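Local coordinates for protein sugar-phosphate aldolase (Thermotoga maritima, PDB 1PVT) that is a sugar-phosphate aldolase of the class II aldolase and adducin family, with the mixed alpha/beta fold of that group, at residues E9-K20 / D202-E211; D75-H83 / I92-T100. One frame throughout, in Å; residues are numbered along the deposited sequence.

Contact 1 (E9-K20 / D202-E211)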
loop_
_atom_site.group_PDB
_atom_site.type_symbol
_atom_site.label_atom_id
_atom_site.label_comp_id
_atom_site.label_asym_id
_atom_site.label_seq_id
_atom_site.Cartn_x
_atom_site.Cartn_y
_atom_site.Cartn_z
ATOM N N GLU A 9 -14.618 -4.169 1.991
ATOM C CA GLU A 9 -13.577 -4.715 1.124
ATOM C C GLU A 9 -12.214 -4.475 1.731
ATOM O O GLU A 9 -11.288 -5.274 1.573
ATOM C CB GLU A 9 -13.635 -4.071 -0.255
ATOM C CG GLU A 9 -13.297 -5.044 -1.366
ATOM C CD GLU A 9 -12.791 -4.347 -2.620
ATOM O OE1 GLU A 9 -13.484 -3.403 -3.094
ATOM O OE2 GLU A 9 -11.705 -4.751 -3.124
ATOM N N ILE A 10 -12.094 -3.351 2.416
ATOM C CA ILE A 10 -10.856 -3.012 3.080
ATOM C C ILE A 10 -10.709 -3.855 4.337
ATOM O O ILE A 10 -9.645 -4.420 4.591
ATOM C CB ILE A 10 -10.832 -1.530 3.475
ATOM C CG1 ILE A 10 -10.583 -0.687 2.219
ATOM C CG2 ILE A 10 -9.787 -1.282 4.594
ATOM C CD1 ILE A 10 -10.397 0.809 2.492
ATOM N N GLN A 11 -11.775 -3.931 5.128
ATOM C CA GLN A 11 -11.751 -4.705 6.359
ATOM C C GLN A 11 -11.417 -6.163 6.094
ATOM O O GLN A 11 -10.633 -6.769 6.825
ATOM C CB GLN A 11 -13.088 -4.595 7.063
ATOM C CG GLN A 11 -13.307 -3.240 7.671
ATOM C CD GLN A 11 -14.564 -3.190 8.507
ATOM O OE1 GLN A 11 -15.676 -3.297 7.983
ATOM N NE2 GLN A 11 -14.399 -3.038 9.820
ATOM N N LYS A 12 -12.009 -6.721 5.045
ATOM C CA LYS A 12 -11.748 -8.105 4.683
ATOM C C LYS A 12 -10.253 -8.296 4.420
ATOM O O LYS A 12 -9.656 -9.263 4.886
ATOM C CB LYS A 12 -12.571 -8.489 3.453
ATOM C CG LYS A 12 -12.307 -9.896 2.942
ATOM C CD LYS A 12 -13.308 -10.311 1.859
ATOM C CE LYS A 12 -12.930 -11.662 1.226
ATOM N NZ LYS A 12 -12.876 -12.782 2.218
ATOM N N VAL A 13 -9.643 -7.368 3.688
ATOM C CA VAL A 13 -8.205 -7.442 3.394
ATOM C C VAL A 13 -7.362 -7.318 4.670
ATOM O O VAL A 13 -6.344 -7.996 4.818
ATOM C CB VAL A 13 -7.785 -6.334 2.378
ATOM C CG1 VAL A 13 -6.259 -6.138 2.386
ATOM C CG2 VAL A 13 -8.279 -6.706 0.973
ATOM N N ALA A 14 -7.792 -6.454 5.583
ATOM C CA ALA A 14 -7.085 -6.260 6.839
ATOM C C ALA A 14 -7.048 -7.581 7.553
ATOM O O ALA A 14 -6.034 -7.953 8.123
ATOM C CB ALA A 14 -7.805 -5.265 7.690
ATOM N N TYR A 15 -8.169 -8.291 7.526
ATOM C CA TYR A 15 -8.260 -9.585 8.185
ATOM C C TYR A 15 -7.268 -10.576 7.618
ATOM O O TYR A 15 -6.446 -11.128 8.344
ATOM C CB TYR A 15 -9.648 -10.177 8.033
ATOM C CG TYR A 15 -9.734 -11.557 8.621
ATOM C CD1 TYR A 15 -9.695 -11.741 9.997
ATOM C CD2 TYR A 15 -9.789 -12.685 7.799
ATOM C CE1 TYR A 15 -9.703 -13.012 10.552
ATOM C CE2 TYR A 15 -9.795 -13.967 8.339
ATOM C CZ TYR A 15 -9.749 -14.125 9.725
ATOM O OH TYR A 15 -9.726 -15.388 10.294
ATOM N N TRP A 16 -7.349 -10.816 6.318
ATOM C CA TRP A 16 -6.446 -11.761 5.698
ATOM C C TRP A 16 -4.989 -11.423 5.904
ATOM O O TRP A 16 -4.139 -12.302 6.026
ATOM C CB TRP A 16 -6.778 -11.876 4.224
ATOM C CG TRP A 16 -7.940 -12.762 4.079
ATOM C CD1 TRP A 16 -9.256 -12.401 3.977
ATOM C CD2 TRP A 16 -7.919 -14.182 4.216
ATOM N NE1 TRP A 16 -10.061 -13.516 4.054
ATOM C CE2 TRP A 16 -9.264 -14.624 4.203
ATOM C CE3 TRP A 16 -6.887 -15.130 4.356
ATOM C CZ2 TRP A 16 -9.607 -15.973 4.324
ATOM C CZ3 TRP A 16 -7.225 -16.466 4.477
ATOM C CH2 TRP A 16 -8.578 -16.878 4.460
ATOM N N LEU A 17 -4.713 -10.133 5.950
ATOM C CA LEU A 17 -3.368 -9.617 6.165
ATOM C C LEU A 17 -2.856 -10.089 7.544
ATOM O O LEU A 17 -1.724 -10.572 7.674
ATOM C CB LEU A 17 -3.432 -8.082 6.117
ATOM C CG LEU A 17 -2.541 -7.226 5.216
ATOM C CD1 LEU A 17 -2.101 -7.997 4.006
ATOM C CD2 LEU A 17 -3.318 -5.987 4.795
ATOM N N ALA A 18 -3.708 -9.949 8.561
ATOM C CA ALA A 18 -3.373 -10.333 9.929
ATOM C C ALA A 18 -3.316 -11.842 10.127
ATOM O O ALA A 18 -2.370 -12.367 10.704
ATOM C CB ALA A 18 -4.380 -9.725 10.896
ATOM N N ILE A 19 -4.331 -12.536 9.635
ATOM C CA ILE A 19 -4.402 -13.982 9.783
ATOM C C ILE A 19 -3.256 -14.699 9.096
ATOM O O ILE A 19 -2.820 -15.732 9.570
ATOM C CB ILE A 19 -5.724 -14.538 9.220
ATOM C CG1 ILE A 19 -6.079 -15.836 9.921
ATOM C CG2 ILE A 19 -5.599 -14.797 7.730
ATOM C CD1 ILE A 19 -6.607 -15.648 11.305
ATOM N N LYS A 20 -2.771 -14.172 7.977
ATOM C CA LYS A 20 -1.679 -14.837 7.288
ATOM C C LYS A 20 -0.348 -14.265 7.720
ATOM O O LYS A 20 0.691 -14.567 7.140
ATOM C CB LYS A 20 -1.859 -14.744 5.779
ATOM C CG LYS A 20 -3.096 -15.486 5.338
ATOM C CD LYS A 20 -3.237 -15.558 3.836
ATOM C CE LYS A 20 -2.155 -16.412 3.221
ATOM N NZ LYS A 20 -2.310 -16.524 1.746
ATOM N N ASP A 202 -8.545 -2.546 -7.255
ATOM C CA ASP A 202 -9.239 -2.463 -5.965
ATOM C C ASP A 202 -8.368 -3.090 -4.876
ATOM O O ASP A 202 -7.436 -3.845 -5.180
ATOM C CB ASP A 202 -10.605 -3.157 -6.029
ATOM C CG ASP A 202 -10.507 -4.630 -6.382
ATOM O OD1 ASP A 202 -9.381 -5.118 -6.635
ATOM O OD2 ASP A 202 -11.566 -5.302 -6.409
ATOM N N VAL A 203 -8.667 -2.781 -3.615
ATOM C CA VAL A 203 -7.861 -3.290 -2.519
ATOM C C VAL A 203 -7.591 -4.780 -2.634
ATOM O O VAL A 203 -6.449 -5.218 -2.481
ATOM C CB VAL A 203 -8.493 -2.994 -1.154
ATOM C CG1 VAL A 203 -9.662 -3.920 -0.890
ATOM C CG2 VAL A 203 -7.444 -3.130 -0.083
ATOM N N ALA A 204 -8.628 -5.558 -2.925
ATOM C CA ALA A 204 -8.484 -7.007 -3.065
ATOM C C ALA A 204 -7.391 -7.386 -4.061
ATOM O O ALA A 204 -6.682 -8.374 -3.862
ATOM C CB ALA A 204 -9.810 -7.630 -3.495
ATOM N N GLU A 205 -7.262 -6.615 -5.137
ATOM C CA GLU A 205 -6.242 -6.894 -6.143
ATOM C C GLU A 205 -4.856 -6.534 -5.603
ATOM O O GLU A 205 -3.878 -7.240 -5.865
ATOM C CB GLU A 205 -6.528 -6.119 -7.433
ATOM C CG GLU A 205 -5.430 -6.262 -8.491
ATOM C CD GLU A 205 -5.757 -5.554 -9.802
ATOM O OE1 GLU A 205 -6.547 -6.104 -10.603
ATOM O OE2 GLU A 205 -5.226 -4.441 -10.031
ATOM N N ALA A 206 -4.770 -5.433 -4.854
ATOM C CA ALA A 206 -3.503 -5.027 -4.268
ATOM C C ALA A 206 -3.070 -6.159 -3.339
ATOM O O ALA A 206 -1.947 -6.645 -3.431
ATOM C CB ALA A 206 -3.671 -3.738 -3.488
ATOM N N TYR A 207 -3.971 -6.588 -2.454
ATOM C CA TYR A 207 -3.670 -7.676 -1.529
ATOM C C TYR A 207 -3.174 -8.910 -2.273
ATOM O O TYR A 207 -2.248 -9.587 -1.829
ATOM C CB TYR A 207 -4.903 -8.067 -0.725
ATOM C CG TYR A 207 -4.641 -9.232 0.203
ATOM C CD1 TYR A 207 -3.884 -9.073 1.353
ATOM C CD2 TYR A 207 -5.100 -10.503 -0.097
ATOM C CE1 TYR A 207 -3.591 -10.144 2.169
ATOM C CE2 TYR A 207 -4.806 -11.580 0.718
ATOM C CZ TYR A 207 -4.051 -11.388 1.846
ATOM O OH TYR A 207 -3.741 -12.449 2.650
ATOM N N ASP A 208 -3.809 -9.215 -3.395
ATOM C CA ASP A 208 -3.419 -10.366 -4.199
ATOM C C ASP A 208 -1.962 -10.302 -4.655
ATOM O O ASP A 208 -1.301 -11.330 -4.792
ATOM C CB ASP A 208 -4.321 -10.476 -5.428
ATOM C CG ASP A 208 -5.527 -11.342 -5.178
ATOM O OD1 ASP A 208 -5.982 -11.387 -4.018
ATOM O OD2 ASP A 208 -6.023 -11.966 -6.140
ATOM N N ARG A 209 -1.457 -9.104 -4.906
ATOM C CA ARG A 209 -0.079 -8.982 -5.348
ATOM C C ARG A 209 0.893 -9.135 -4.181
ATOM O O ARG A 209 2.015 -9.590 -4.364
ATOM C CB ARG A 209 0.128 -7.650 -6.054
ATOM C CG ARG A 209 -0.756 -7.446 -7.279
ATOM C CD ARG A 209 -0.373 -6.128 -7.932
ATOM N NE ARG A 209 -1.475 -5.420 -8.580
ATOM C CZ ARG A 209 -1.831 -5.582 -9.844
ATOM N NH1 ARG A 209 -1.176 -6.437 -10.616
ATOM N NH2 ARG A 209 -2.825 -4.863 -10.338
ATOM N N VAL A 210 0.470 -8.747 -2.983
ATOM C CA VAL A 210 1.318 -8.904 -1.815
ATOM C C VAL A 210 1.514 -10.400 -1.649
ATOM O O VAL A 210 2.638 -10.894 -1.663
ATOM C CB VAL A 210 0.649 -8.365 -0.563
ATOM C CG1 VAL A 210 1.470 -8.724 0.646
ATOM C CG2 VAL A 210 0.508 -6.876 -0.667
ATOM N N GLU A 211 0.404 -11.123 -1.505
ATOM C CA GLU A 211 0.436 -12.576 -1.351
ATOM C C GLU A 211 1.417 -13.198 -2.323
ATOM O O GLU A 211 2.380 -13.853 -1.924
ATOM C CB GLU A 211 -0.939 -13.167 -1.613
ATOM C CG GLU A 211 -1.751 -13.389 -0.389
ATOM C CD GLU A 211 -2.957 -14.247 -0.677
ATOM O OE1 GLU A 211 -3.593 -14.724 0.287
ATOM O OE2 GLU A 211 -3.274 -14.443 -1.873
#

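Contact 2 (D75-H83 / I92-T100)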
loop_
_atom_site.group_PDB
_atom_site.type_symbol
_atom_site.label_atom_id
_atom_site.label_comp_id
_atom_site.label_asym_id
_atom_site.label_seq_id
_atom_site.Cartn_x
_atom_site.Cartn_y
_atom_site.Cartn_z
ATOM N N ASP A 75 -13.185 -3.271 13.575
ATOM C CA ASP A 75 -13.669 -1.939 13.903
ATOM C C ASP A 75 -13.451 -0.965 12.745
ATOM O O ASP A 75 -12.332 -0.518 12.508
ATOM C CB ASP A 75 -12.938 -1.472 15.172
ATOM C CG ASP A 75 -13.356 -0.091 15.629
ATOM O OD1 ASP A 75 -14.506 0.322 15.353
ATOM O OD2 ASP A 75 -12.531 0.575 16.290
ATOM N N ASP A 76 -14.523 -0.633 12.027
ATOM C CA ASP A 76 -14.424 0.275 10.886
ATOM C C ASP A 76 -14.207 1.720 11.323
ATOM O O ASP A 76 -14.127 2.620 10.492
ATOM C CB ASP A 76 -15.679 0.174 10.024
ATOM C CG ASP A 76 -16.848 0.908 10.626
ATOM O OD1 ASP A 76 -17.013 0.860 11.866
ATOM O OD2 ASP A 76 -17.610 1.529 9.858
ATOM N N SER A 77 -14.115 1.943 12.628
ATOM C CA SER A 77 -13.876 3.283 13.130
ATOM C C SER A 77 -12.389 3.525 12.952
ATOM O O SER A 77 -11.911 4.640 13.117
ATOM C CB SER A 77 -14.190 3.374 14.606
ATOM O OG SER A 77 -13.063 2.937 15.332
ATOM N N LYS A 78 -11.659 2.456 12.643
ATOM C CA LYS A 78 -10.215 2.535 12.435
ATOM C C LYS A 78 -9.906 2.872 10.978
ATOM O O LYS A 78 -8.754 2.814 10.560
ATOM C CB LYS A 78 -9.543 1.205 12.774
ATOM C CG LYS A 78 -9.828 0.667 14.163
ATOM C CD LYS A 78 -8.992 1.341 15.242
ATOM C CE LYS A 78 -9.161 0.646 16.602
ATOM N NZ LYS A 78 -8.193 1.134 17.633
ATOM N N ILE A 79 -10.932 3.200 10.198
ATOM C CA ILE A 79 -10.734 3.555 8.791
ATOM C C ILE A 79 -11.215 4.980 8.561
ATOM O O ILE A 79 -12.326 5.326 8.952
ATOM C CB ILE A 79 -11.515 2.611 7.849
ATOM C CG1 ILE A 79 -10.960 1.184 7.964
ATOM C CG2 ILE A 79 -11.439 3.134 6.406
ATOM C CD1 ILE A 79 -11.651 0.168 7.077
ATOM N N CYS A 80 -10.381 5.800 7.926
ATOM C CA CYS A 80 -10.733 7.195 7.671
ATOM C C CYS A 80 -11.187 7.495 6.251
ATOM O O CYS A 80 -10.572 7.062 5.274
ATOM C CB CYS A 80 -9.556 8.122 8.015
ATOM S SG CYS A 80 -9.136 8.248 9.772
ATOM N N LEU A 81 -12.294 8.223 6.158
ATOM C CA LEU A 81 -12.820 8.662 4.877
ATOM C C LEU A 81 -12.407 10.116 4.864
ATOM O O LEU A 81 -12.708 10.862 5.791
ATOM C CB LEU A 81 -14.338 8.583 4.813
ATOM C CG LEU A 81 -14.852 9.383 3.610
ATOM C CD1 LEU A 81 -14.297 8.814 2.315
ATOM C CD2 LEU A 81 -16.358 9.345 3.591
ATOM N N LEU A 82 -11.712 10.524 3.819
ATOM C CA LEU A 82 -11.250 11.891 3.775
ATOM C C LEU A 82 -11.538 12.579 2.469
ATOM O O LEU A 82 -11.633 11.943 1.418
ATOM C CB LEU A 82 -9.751 11.921 4.008
ATOM C CG LEU A 82 -9.258 11.159 5.227
ATOM C CD1 LEU A 82 -7.744 11.126 5.176
ATOM C CD2 LEU A 82 -9.770 11.813 6.515
ATOM N N HIS A 83 -11.677 13.893 2.545
ATOM C CA HIS A 83 -11.887 14.684 1.353
ATOM C C HIS A 83 -10.600 15.494 1.236
ATOM O O HIS A 83 -10.256 16.285 2.130
ATOM C CB HIS A 83 -13.107 15.595 1.498
ATOM C CG HIS A 83 -13.453 16.336 0.243
ATOM N ND1 HIS A 83 -13.486 15.727 -0.995
ATOM C CD2 HIS A 83 -13.779 17.633 0.032
ATOM C CE1 HIS A 83 -13.816 16.617 -1.914
ATOM N NE2 HIS A 83 -13.999 17.782 -1.317
ATOM N N ILE A 92 -12.107 15.377 7.689
ATOM C CA ILE A 92 -12.440 14.013 8.049
ATOM C C ILE A 92 -13.945 13.785 8.076
ATOM O O ILE A 92 -14.665 14.433 8.835
ATOM C CB ILE A 92 -11.883 13.667 9.419
ATOM C CG1 ILE A 92 -10.359 13.765 9.381
ATOM C CG2 ILE A 92 -12.350 12.282 9.830
ATOM C CD1 ILE A 92 -9.688 13.500 10.726
ATOM N N LEU A 93 -14.408 12.859 7.238
ATOM C CA LEU A 93 -15.826 12.496 7.146
ATOM C C LEU A 93 -16.115 11.323 8.084
ATOM O O LEU A 93 -17.096 11.344 8.833
ATOM C CB LEU A 93 -16.192 12.103 5.707
ATOM C CG LEU A 93 -16.512 13.200 4.680
ATOM C CD1 LEU A 93 -15.377 14.209 4.606
ATOM C CD2 LEU A 93 -16.761 12.564 3.312
ATOM N N HIS A 94 -15.267 10.294 8.025
ATOM C CA HIS A 94 -15.397 9.129 8.898
ATOM C C HIS A 94 -14.044 8.847 9.564
ATOM O O HIS A 94 -12.985 9.179 9.012
ATOM C CB HIS A 94 -15.887 7.895 8.113
ATOM C CG HIS A 94 -16.078 6.667 8.964
ATOM N ND1 HIS A 94 -16.485 6.724 10.285
ATOM C CD2 HIS A 94 -15.926 5.349 8.679
ATOM C CE1 HIS A 94 -16.571 5.498 10.774
ATOM N NE2 HIS A 94 -16.238 4.646 9.821
ATOM N N GLY A 95 -14.093 8.262 10.761
ATOM C CA GLY A 95 -12.879 7.942 11.487
ATOM C C GLY A 95 -12.924 8.409 12.926
ATOM O O GLY A 95 -13.785 9.197 13.301
ATOM N N ASN A 96 -11.996 7.923 13.741
ATOM C CA ASN A 96 -11.941 8.312 15.139
ATOM C C ASN A 96 -10.670 9.074 15.450
ATOM O O ASN A 96 -10.584 9.758 16.469
ATOM C CB ASN A 96 -12.046 7.080 16.027
ATOM C CG ASN A 96 -13.469 6.788 16.425
ATOM O OD1 ASN A 96 -14.404 7.080 15.680
ATOM N ND2 ASN A 96 -13.644 6.201 17.600
ATOM N N GLY A 97 -9.685 8.960 14.567
ATOM C CA GLY A 97 -8.432 9.666 14.763
ATOM C C GLY A 97 -7.947 10.296 13.471
ATOM O O GLY A 97 -8.723 10.492 12.537
ATOM N N LYS A 98 -6.668 10.637 13.419
ATOM C CA LYS A 98 -6.103 11.215 12.212
ATOM C C LYS A 98 -5.614 10.036 11.399
ATOM O O LYS A 98 -5.328 8.977 11.951
ATOM C CB LYS A 98 -4.931 12.130 12.551
ATOM C CG LYS A 98 -5.346 13.368 13.298
ATOM C CD LYS A 98 -4.150 14.173 13.747
ATOM C CE LYS A 98 -4.574 15.554 14.233
ATOM N NZ LYS A 98 -5.191 16.366 13.136
ATOM N N PRO A 99 -5.514 10.192 10.074
ATOM C CA PRO A 99 -5.039 9.053 9.291
ATOM C C PRO A 99 -3.652 8.609 9.766
ATOM O O PRO A 99 -3.080 9.163 10.715
ATOM C CB PRO A 99 -5.005 9.599 7.863
ATOM C CG PRO A 99 -6.019 10.688 7.880
ATOM C CD PRO A 99 -5.794 11.348 9.208
ATOM N N THR A 100 -3.121 7.597 9.093
ATOM C CA THR A 100 -1.809 7.070 9.415
ATOM C C THR A 100 -0.721 8.094 9.127
ATOM O O THR A 100 -0.883 8.975 8.290
ATOM C CB THR A 100 -1.513 5.813 8.587
ATOM O OG1 THR A 100 -0.101 5.578 8.576
ATOM C CG2 THR A 100 -1.998 5.986 7.162
#

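Contact 1 (E9-K20 / D202-E211)
Y207 and V203 reach from helix 203-211 into the flank of helix 9-19, and with E9 and V13 they account for most of the buried surface. With CG anti to the backbone N (chi1 178°), the phenol of Y207 extends along the neighbouring helix. V13 CG1 packs 3.9 Å from Y207 CB at the root of the ring, L17 borders the ring, and W16 CB approaches Y207 CZ at 3.7 Å. A long aromatic side chain suits this place, since its ring meets apolar carbons while its hydroxyl ends beside the aliphatic part of K20. One turn earlier, V203 turns both methyls to the other helix: CG1 and CG2 meet V13 CG2, at 3.6 Å for CG1. Short side chains suit this place: I10 and V203 lie 6.4 Å apart, CA to CA.

Polar groups frame this apolar strip. E9 stretches past V203 so that OE2 accepts from A204 N at 3.2 Å, nearly straight at 165°, in the first turn of the helix whose N-cap is D202. E9 OE2 also lies 3.3 Å from D202 OD2, a closeness of like charges that the N-H and the helix's positive end probably ease. Beyond Y207, K20 NZ forms a salt bridge with E211 OE1 at 2.6 Å. V13 and V203 also touch I30 on strand 28-34: segments 9-19 and 203-211 pack near-parallel (18°) on one sheet, as in layered alpha/beta folds.

Contact 2 (D75-H83 / I92-T100)
L81 O accepts from two successive backbone nitrogens, L93 N at 3.0 Å and, more weakly, H94 N at 3.4 Å, while L81 N donates to H94 O at 3.1 Å. Two residues thus face one, which is a classic beta bulge, and the pairing shifts from L81 with H94 to L82 with I92. H94 O also receives a CA-H...O contact from C80.

Further along, the imidazole of H94 reaches the 3-10 segment 76-78. A chi1 of -178° swings the ring back along the strand, with I79 O over one face, and NE2 makes a weak bond to D76 OD2 at 3.4 Å. Histidine fits because a flat ring can set a face against the carbonyl while a ring nitrogen serves the carboxylate. D75 shapes the turn itself: OD1 accepts from S77 N in an Asx turn, and D75 OD2 accepts from S77 OG at 2.6 Å. A further weak bond runs from N96 N to S77 O.

G95 adopts phi 131° and psi 166°, a region open to glycine, and its CA passes 4.1 Å from C80 SG.

The packing outside these bonds is aliphatic. L81 CG sits 3.7 Å from L93 CB, and L93 also touches H83 CB, so the residue inserted by the bulge adds to the apolar cover of L81. L82 lies alongside I92, with CD2 to I92 CG1 at 3.5 Å, and its other methyl, CD1, meets the P99 ring as the chain heads for helix 103-115. The whole is a beta hairpin of strands 79-84 and 89-92 whose pairing continues through a classic bulge at L93 and H94 opposite L81, where the chain turns a corner.

Overall arrangement
The two contacts lie about 18 Å apart, centre to centre, within the region assigned to the class II aldolase and adducin family and around a single mixed beta-sheet. In chain order, 9-20 comes first, then 75-83 and 92-100, and finally 202-211; contact 2 therefore falls wholly between the halves of contact 1. Contact 1 joins helices 2-19 and 203-224, from the two ends of the chain, whereas contact 2 is local, with eight residues between its segments. They meet directly: I10 and Q11 of helix 2-19 pack on I79, and Q11 also touches D76. Helix 2-19 thus links helix 203-224 with strand 79-84, uniting terminal helices and a strand that lies between them in sequence.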